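Local structure of 6-aminohexanoate-dimer hydrolase (Bacillus anthracis, 4GB7) at residues A[60-71]-A[284-295]. The protein probably hydrolyses amide bonds, such as that of the 6-aminohexanoate dimer, as a serine hydrolase of the beta-lactamase clan. Residues are numbered along the deposited sequence; the frame is centred on the assembly and turned at random. Where two conformers were deposited one is given.
Sequences MKEFTLINDVKN and EENAYYVTDETK
Tyr288, Leu65 and Asn67 bury the most surface where strand 66-69, outermost in a small antiparallel sheet, pairs antiparallel with strand 287-290, which in turn pairs with 303-305; strand 136-137 completes the sheet. This sheet is separate from the five-stranded one of the beta-lactamase-like fold. Asn67 and Tyr289 exchange both backbone hydrogen bonds, as do Val69 and Ala287, and Thr291 N extends the pairing to Leu65 O (2.9 Å).

On the face carrying Ile66 and Asp68, the ring of Tyr288 runs back toward the backbone at Met60 and Lys61. A Tyr288 chi1 of 63° carries the ring past Ile66; Ile66 CD1 and Lys61 CB lie over the same ring face, Lys61 CB 3.9 Å from the centroid, while Met60 CB sits at the edge. Tyr288 OH then accepts a bent hydrogen bond from Lys61 N (2.8 Å, 141° at the hydrogen), which fixes the end of the ring. Nearby, Val290 CG2 packs on Thr64 OG1 at 3.5 Å.

Leu65 turns toward the other segment, its CD1 resting on the type I turn 292-295 at Glu293 CA. Asn67, on the opposite face from Tyr288, presses its amide carbon against Thr291 CG2 and uses both ends of the amide on Lys295: ND2 donates to Lys295 O, as well as to Glu297. The lysine chain, bent at chi2, chi3 and chi4, curls back so that Lys295 NZ bonds Ile66 O from above its carbonyl plane and meets Asn67 OD1 at 2.7 Å, nearly in line with the C=O bond.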
loop_
_atom_site.group_PDB
_atom_site.type_symbol
_atom_site.label_atom_id
_atom_site.label_comp_id
_atom_site.label_asym_id
_atom_site.label_seq_id
_atom_site.Cartn_x
_atom_site.Cartn_y
_atom_site.Cartn_z
HETATM N N MSE A 60 -10.955 2.493 -11.054
HETATM C CA MSE A 60 -11.186 3.568 -10.078
HETATM C C MSE A 60 -11.279 4.939 -10.755
HETATM O O MSE A 60 -12.125 5.798 -10.384
HETATM C CB MSE A 60 -10.128 3.553 -8.957
HETATM C CG MSE A 60 -10.322 2.493 -7.864
HETATM SE SE MSE A 60 -11.931 2.688 -6.796
HETATM C CE MSE A 60 -11.428 4.177 -5.679
ATOM N N LYS A 61 -10.472 5.148 -11.784
ATOM C CA LYS A 61 -10.494 6.442 -12.459
ATOM C C LYS A 61 -11.828 6.724 -13.184
ATOM O O LYS A 61 -12.070 7.847 -13.581
ATOM C CB LYS A 61 -9.343 6.573 -13.434
ATOM C CG LYS A 61 -9.309 5.538 -14.548
ATOM C CD LYS A 61 -8.224 5.868 -15.548
ATOM C CE LYS A 61 -7.928 4.675 -16.426
ATOM N NZ LYS A 61 -6.727 4.922 -17.272
ATOM N N GLU A 62 -12.664 5.714 -13.411
ATOM C CA GLU A 62 -14.013 5.962 -13.978
ATOM C C GLU A 62 -15.075 6.330 -12.944
ATOM O O GLU A 62 -16.194 6.664 -13.307
ATOM C CB GLU A 62 -14.493 4.739 -14.770
ATOM C CG GLU A 62 -13.569 4.334 -15.892
ATOM C CD GLU A 62 -14.192 3.293 -16.790
ATOM O OE1 GLU A 62 -15.443 3.328 -17.007
ATOM O OE2 GLU A 62 -13.426 2.399 -17.220
ATOM N N PHE A 63 -14.688 6.351 -11.674
ATOM C CA PHE A 63 -15.583 6.444 -10.536
ATOM C C PHE A 63 -15.252 7.663 -9.664
ATOM O O PHE A 63 -16.091 8.140 -8.923
ATOM C CB PHE A 63 -15.411 5.094 -9.751
ATOM C CG PHE A 63 -16.231 4.980 -8.523
ATOM C CD1 PHE A 63 -17.593 4.855 -8.604
ATOM C CD2 PHE A 63 -15.634 4.971 -7.275
ATOM C CE1 PHE A 63 -18.368 4.735 -7.464
ATOM C CE2 PHE A 63 -16.394 4.864 -6.129
ATOM C CZ PHE A 63 -17.769 4.744 -6.229
ATOM N N THR A 64 -14.044 8.194 -9.802
ATOM C CA THR A 64 -13.490 9.155 -8.857
ATOM C C THR A 64 -12.653 10.205 -9.589
ATOM O O THR A 64 -12.272 10.042 -10.744
ATOM C CB THR A 64 -12.490 8.461 -7.873
ATOM O OG1 THR A 64 -11.401 7.921 -8.638
ATOM C CG2 THR A 64 -13.109 7.372 -7.099
ATOM N N LEU A 65 -12.298 11.247 -8.853
ATOM C CA LEU A 65 -11.314 12.211 -9.282
ATOM C C LEU A 65 -9.902 11.668 -9.052
ATOM O O LEU A 65 -9.640 11.034 -8.022
ATOM C CB LEU A 65 -11.476 13.485 -8.465
ATOM C CG LEU A 65 -12.845 14.212 -8.530
ATOM C CD1 LEU A 65 -12.738 15.456 -7.641
ATOM C CD2 LEU A 65 -13.243 14.508 -9.979
ATOM N N ILE A 66 -8.999 11.959 -9.997
ATOM C CA ILE A 66 -7.627 11.416 -9.965
ATOM C C ILE A 66 -6.588 12.458 -10.358
ATOM O O ILE A 66 -6.881 13.424 -11.073
ATOM C CB ILE A 66 -7.453 10.187 -10.852
ATOM C CG1 ILE A 66 -7.575 10.517 -12.347
ATOM C CG2 ILE A 66 -8.440 9.104 -10.453
ATOM C CD1 ILE A 66 -6.968 9.471 -13.274
ATOM N N ASN A 67 -5.370 12.245 -9.865
ATOM C CA ASN A 67 -4.186 12.909 -10.338
ATOM C C ASN A 67 -3.270 11.866 -10.920
ATOM O O ASN A 67 -2.921 10.879 -10.244
ATOM C CB ASN A 67 -3.410 13.557 -9.199
ATOM C CG ASN A 67 -4.103 14.726 -8.604
ATOM O OD1 ASN A 67 -5.085 15.227 -9.137
ATOM N ND2 ASN A 67 -3.548 15.225 -7.488
ATOM N N ASP A 68 -2.880 12.076 -12.162
ATOM C CA ASP A 68 -1.995 11.130 -12.835
ATOM C C ASP A 68 -0.592 11.107 -12.236
ATOM O O ASP A 68 -0.026 12.176 -11.881
ATOM C CB ASP A 68 -1.887 11.455 -14.318
ATOM C CG ASP A 68 -3.108 11.107 -15.107
ATOM O OD1 ASP A 68 -3.909 10.229 -14.744
ATOM O OD2 ASP A 68 -3.218 11.731 -16.181
ATOM N N VAL A 69 -0.007 9.909 -12.193
ATOM C CA VAL A 69 1.401 9.687 -11.833
ATOM C C VAL A 69 2.098 9.146 -13.076
ATOM O O VAL A 69 1.975 7.989 -13.422
ATOM C CB VAL A 69 1.499 8.694 -10.674
ATOM C CG1 VAL A 69 2.951 8.336 -10.348
ATOM C CG2 VAL A 69 0.697 9.217 -9.489
ATOM N N LYS A 70 2.807 10.018 -13.770
ATOM C CA LYS A 70 3.341 9.693 -15.092
ATOM C C LYS A 70 4.576 8.809 -15.054
ATOM O O LYS A 70 5.498 9.016 -14.236
ATOM C CB LYS A 70 3.685 10.970 -15.856
ATOM C CG LYS A 70 2.476 11.775 -16.289
ATOM C CD LYS A 70 2.851 12.973 -17.139
ATOM C CE LYS A 70 3.534 14.104 -16.366
ATOM N NZ LYS A 70 4.130 15.184 -17.238
ATOM N N ASN A 71 4.622 7.845 -15.966
ATOM C CA ASN A 71 5.883 7.142 -16.236
ATOM C C ASN A 71 6.704 7.963 -17.241
ATOM O O ASN A 71 6.371 9.128 -17.488
ATOM C CB ASN A 71 5.636 5.727 -16.762
ATOM C CG ASN A 71 5.165 5.707 -18.192
ATOM O OD1 ASN A 71 4.537 6.641 -18.645
ATOM N ND2 ASN A 71 5.392 4.591 -18.880
ATOM N N GLU A 284 6.015 0.615 -17.157
ATOM C CA GLU A 284 5.312 0.465 -18.399
ATOM C C GLU A 284 4.145 1.429 -18.607
ATOM O O GLU A 284 3.799 1.726 -19.765
ATOM C CB GLU A 284 4.733 -0.956 -18.456
ATOM C CG GLU A 284 5.697 -2.051 -18.740
ATOM C CD GLU A 284 4.958 -3.381 -18.682
ATOM O OE1 GLU A 284 4.283 -3.751 -19.680
ATOM O OE2 GLU A 284 5.048 -4.033 -17.645
ATOM N N GLU A 285 3.462 1.792 -17.500
ATOM C CA GLU A 285 2.244 2.583 -17.552
ATOM C C GLU A 285 2.257 3.653 -16.490
ATOM O O GLU A 285 3.013 3.579 -15.495
ATOM C CB GLU A 285 0.982 1.707 -17.341
ATOM C CG GLU A 285 0.872 0.491 -18.274
ATOM C CD GLU A 285 0.640 0.781 -19.740
ATOM O OE1 GLU A 285 0.235 1.909 -20.032
ATOM O OE2 GLU A 285 0.834 -0.170 -20.589
ATOM N N ASN A 286 1.409 4.647 -16.722
ATOM C CA ASN A 286 1.097 5.617 -15.693
ATOM C C ASN A 286 0.454 4.924 -14.487
ATOM O O ASN A 286 -0.198 3.860 -14.598
ATOM C CB ASN A 286 0.137 6.703 -16.212
ATOM C CG ASN A 286 0.750 7.601 -17.274
ATOM O OD1 ASN A 286 1.960 7.723 -17.397
ATOM N ND2 ASN A 286 -0.108 8.200 -18.075
ATOM N N ALA A 287 0.599 5.551 -13.342
ATOM C CA ALA A 287 -0.231 5.244 -12.201
ATOM C C ALA A 287 -1.138 6.470 -11.981
ATOM O O ALA A 287 -1.121 7.434 -12.774
ATOM C CB ALA A 287 0.601 4.890 -10.964
ATOM N N TYR A 288 -1.975 6.405 -10.981
ATOM C CA TYR A 288 -2.776 7.557 -10.580
ATOM C C TYR A 288 -3.221 7.439 -9.137
ATOM O O TYR A 288 -3.349 6.311 -8.600
ATOM C CB TYR A 288 -3.970 7.766 -11.502
ATOM C CG TYR A 288 -5.008 6.671 -11.551
ATOM C CD1 TYR A 288 -6.011 6.536 -10.549
ATOM C CD2 TYR A 288 -5.040 5.804 -12.638
ATOM C CE1 TYR A 288 -6.987 5.524 -10.669
ATOM C CE2 TYR A 288 -6.007 4.830 -12.749
ATOM C CZ TYR A 288 -6.991 4.713 -11.761
ATOM O OH TYR A 288 -7.997 3.764 -11.842
ATOM N N TYR A 289 -3.413 8.596 -8.499
ATOM C CA TYR A 289 -4.003 8.669 -7.181
ATOM C C TYR A 289 -5.443 9.145 -7.234
ATOM O O TYR A 289 -5.741 10.162 -7.871
ATOM C CB TYR A 289 -3.308 9.710 -6.299
ATOM C CG TYR A 289 -2.066 9.262 -5.585
ATOM C CD1 TYR A 289 -2.138 8.553 -4.369
ATOM C CD2 TYR A 289 -0.803 9.562 -6.102
ATOM C CE1 TYR A 289 -0.988 8.151 -3.706
ATOM C CE2 TYR A 289 0.337 9.173 -5.424
ATOM C CZ TYR A 289 0.259 8.500 -4.233
ATOM O OH TYR A 289 1.463 8.135 -3.636
ATOM N N VAL A 290 -6.317 8.426 -6.532
ATOM C CA VAL A 290 -7.625 8.962 -6.195
ATOM C C VAL A 290 -7.408 10.174 -5.295
ATOM O O VAL A 290 -6.546 10.166 -4.410
ATOM C CB VAL A 290 -8.498 7.901 -5.537
ATOM C CG1 VAL A 290 -9.740 8.506 -4.905
ATOM C CG2 VAL A 290 -8.803 6.800 -6.580
ATOM N N THR A 291 -8.242 11.190 -5.500
ATOM C CA THR A 291 -8.135 12.422 -4.699
ATOM C C THR A 291 -9.458 12.803 -4.022
ATOM O O THR A 291 -10.510 12.325 -4.392
ATOM C CB THR A 291 -7.668 13.627 -5.557
ATOM O OG1 THR A 291 -8.756 14.092 -6.389
ATOM C CG2 THR A 291 -6.434 13.270 -6.422
ATOM N N ASP A 292 -9.392 13.749 -3.089
ATOM C CA ASP A 292 -10.570 14.467 -2.622
ATOM C C ASP A 292 -10.984 15.543 -3.650
ATOM O O ASP A 292 -10.357 15.697 -4.713
ATOM C CB ASP A 292 -10.360 14.985 -1.159
ATOM C CG ASP A 292 -9.403 16.122 -1.039
ATOM O OD1 ASP A 292 -9.141 16.787 -2.041
ATOM O OD2 ASP A 292 -8.951 16.373 0.131
ATOM N N GLU A 293 -12.052 16.275 -3.338
ATOM C CA GLU A 293 -12.624 17.226 -4.288
ATOM C C GLU A 293 -11.683 18.400 -4.522
ATOM O O GLU A 293 -11.841 19.129 -5.506
ATOM C CB GLU A 293 -13.930 17.750 -3.771
ATOM C CG GLU A 293 -15.064 16.771 -3.736
ATOM C CD GLU A 293 -16.177 17.295 -2.839
ATOM O OE1 GLU A 293 -16.123 17.139 -1.570
ATOM O OE2 GLU A 293 -17.104 17.897 -3.426
ATOM N N THR A 294 -10.715 18.580 -3.622
ATOM C CA THR A 294 -9.696 19.600 -3.786
ATOM C C THR A 294 -8.432 19.140 -4.509
ATOM O O THR A 294 -7.459 19.879 -4.607
ATOM C CB THR A 294 -9.379 20.323 -2.460
ATOM O OG1 THR A 294 -8.617 19.506 -1.573
ATOM C CG2 THR A 294 -10.666 20.826 -1.815
ATOM N N LYS A 295 -8.494 17.938 -5.092
ATOM C CA LYS A 295 -7.376 17.326 -5.824
ATOM C C LYS A 295 -6.163 16.999 -4.937
ATOM O O LYS A 295 -5.018 16.811 -5.422
ATOM C CB LYS A 295 -6.986 18.141 -7.066
ATOM C CG LYS A 295 -8.126 18.421 -8.037
ATOM C CD LYS A 295 -8.896 17.152 -8.479
ATOM C CE LYS A 295 -8.065 15.910 -8.935
ATOM N NZ LYS A 295 -7.402 16.127 -10.277
HETATM O O HOH W 1 -12.390 11.266 -6.040
HETATM O O HOH W 2 3.951 4.144 -21.465
#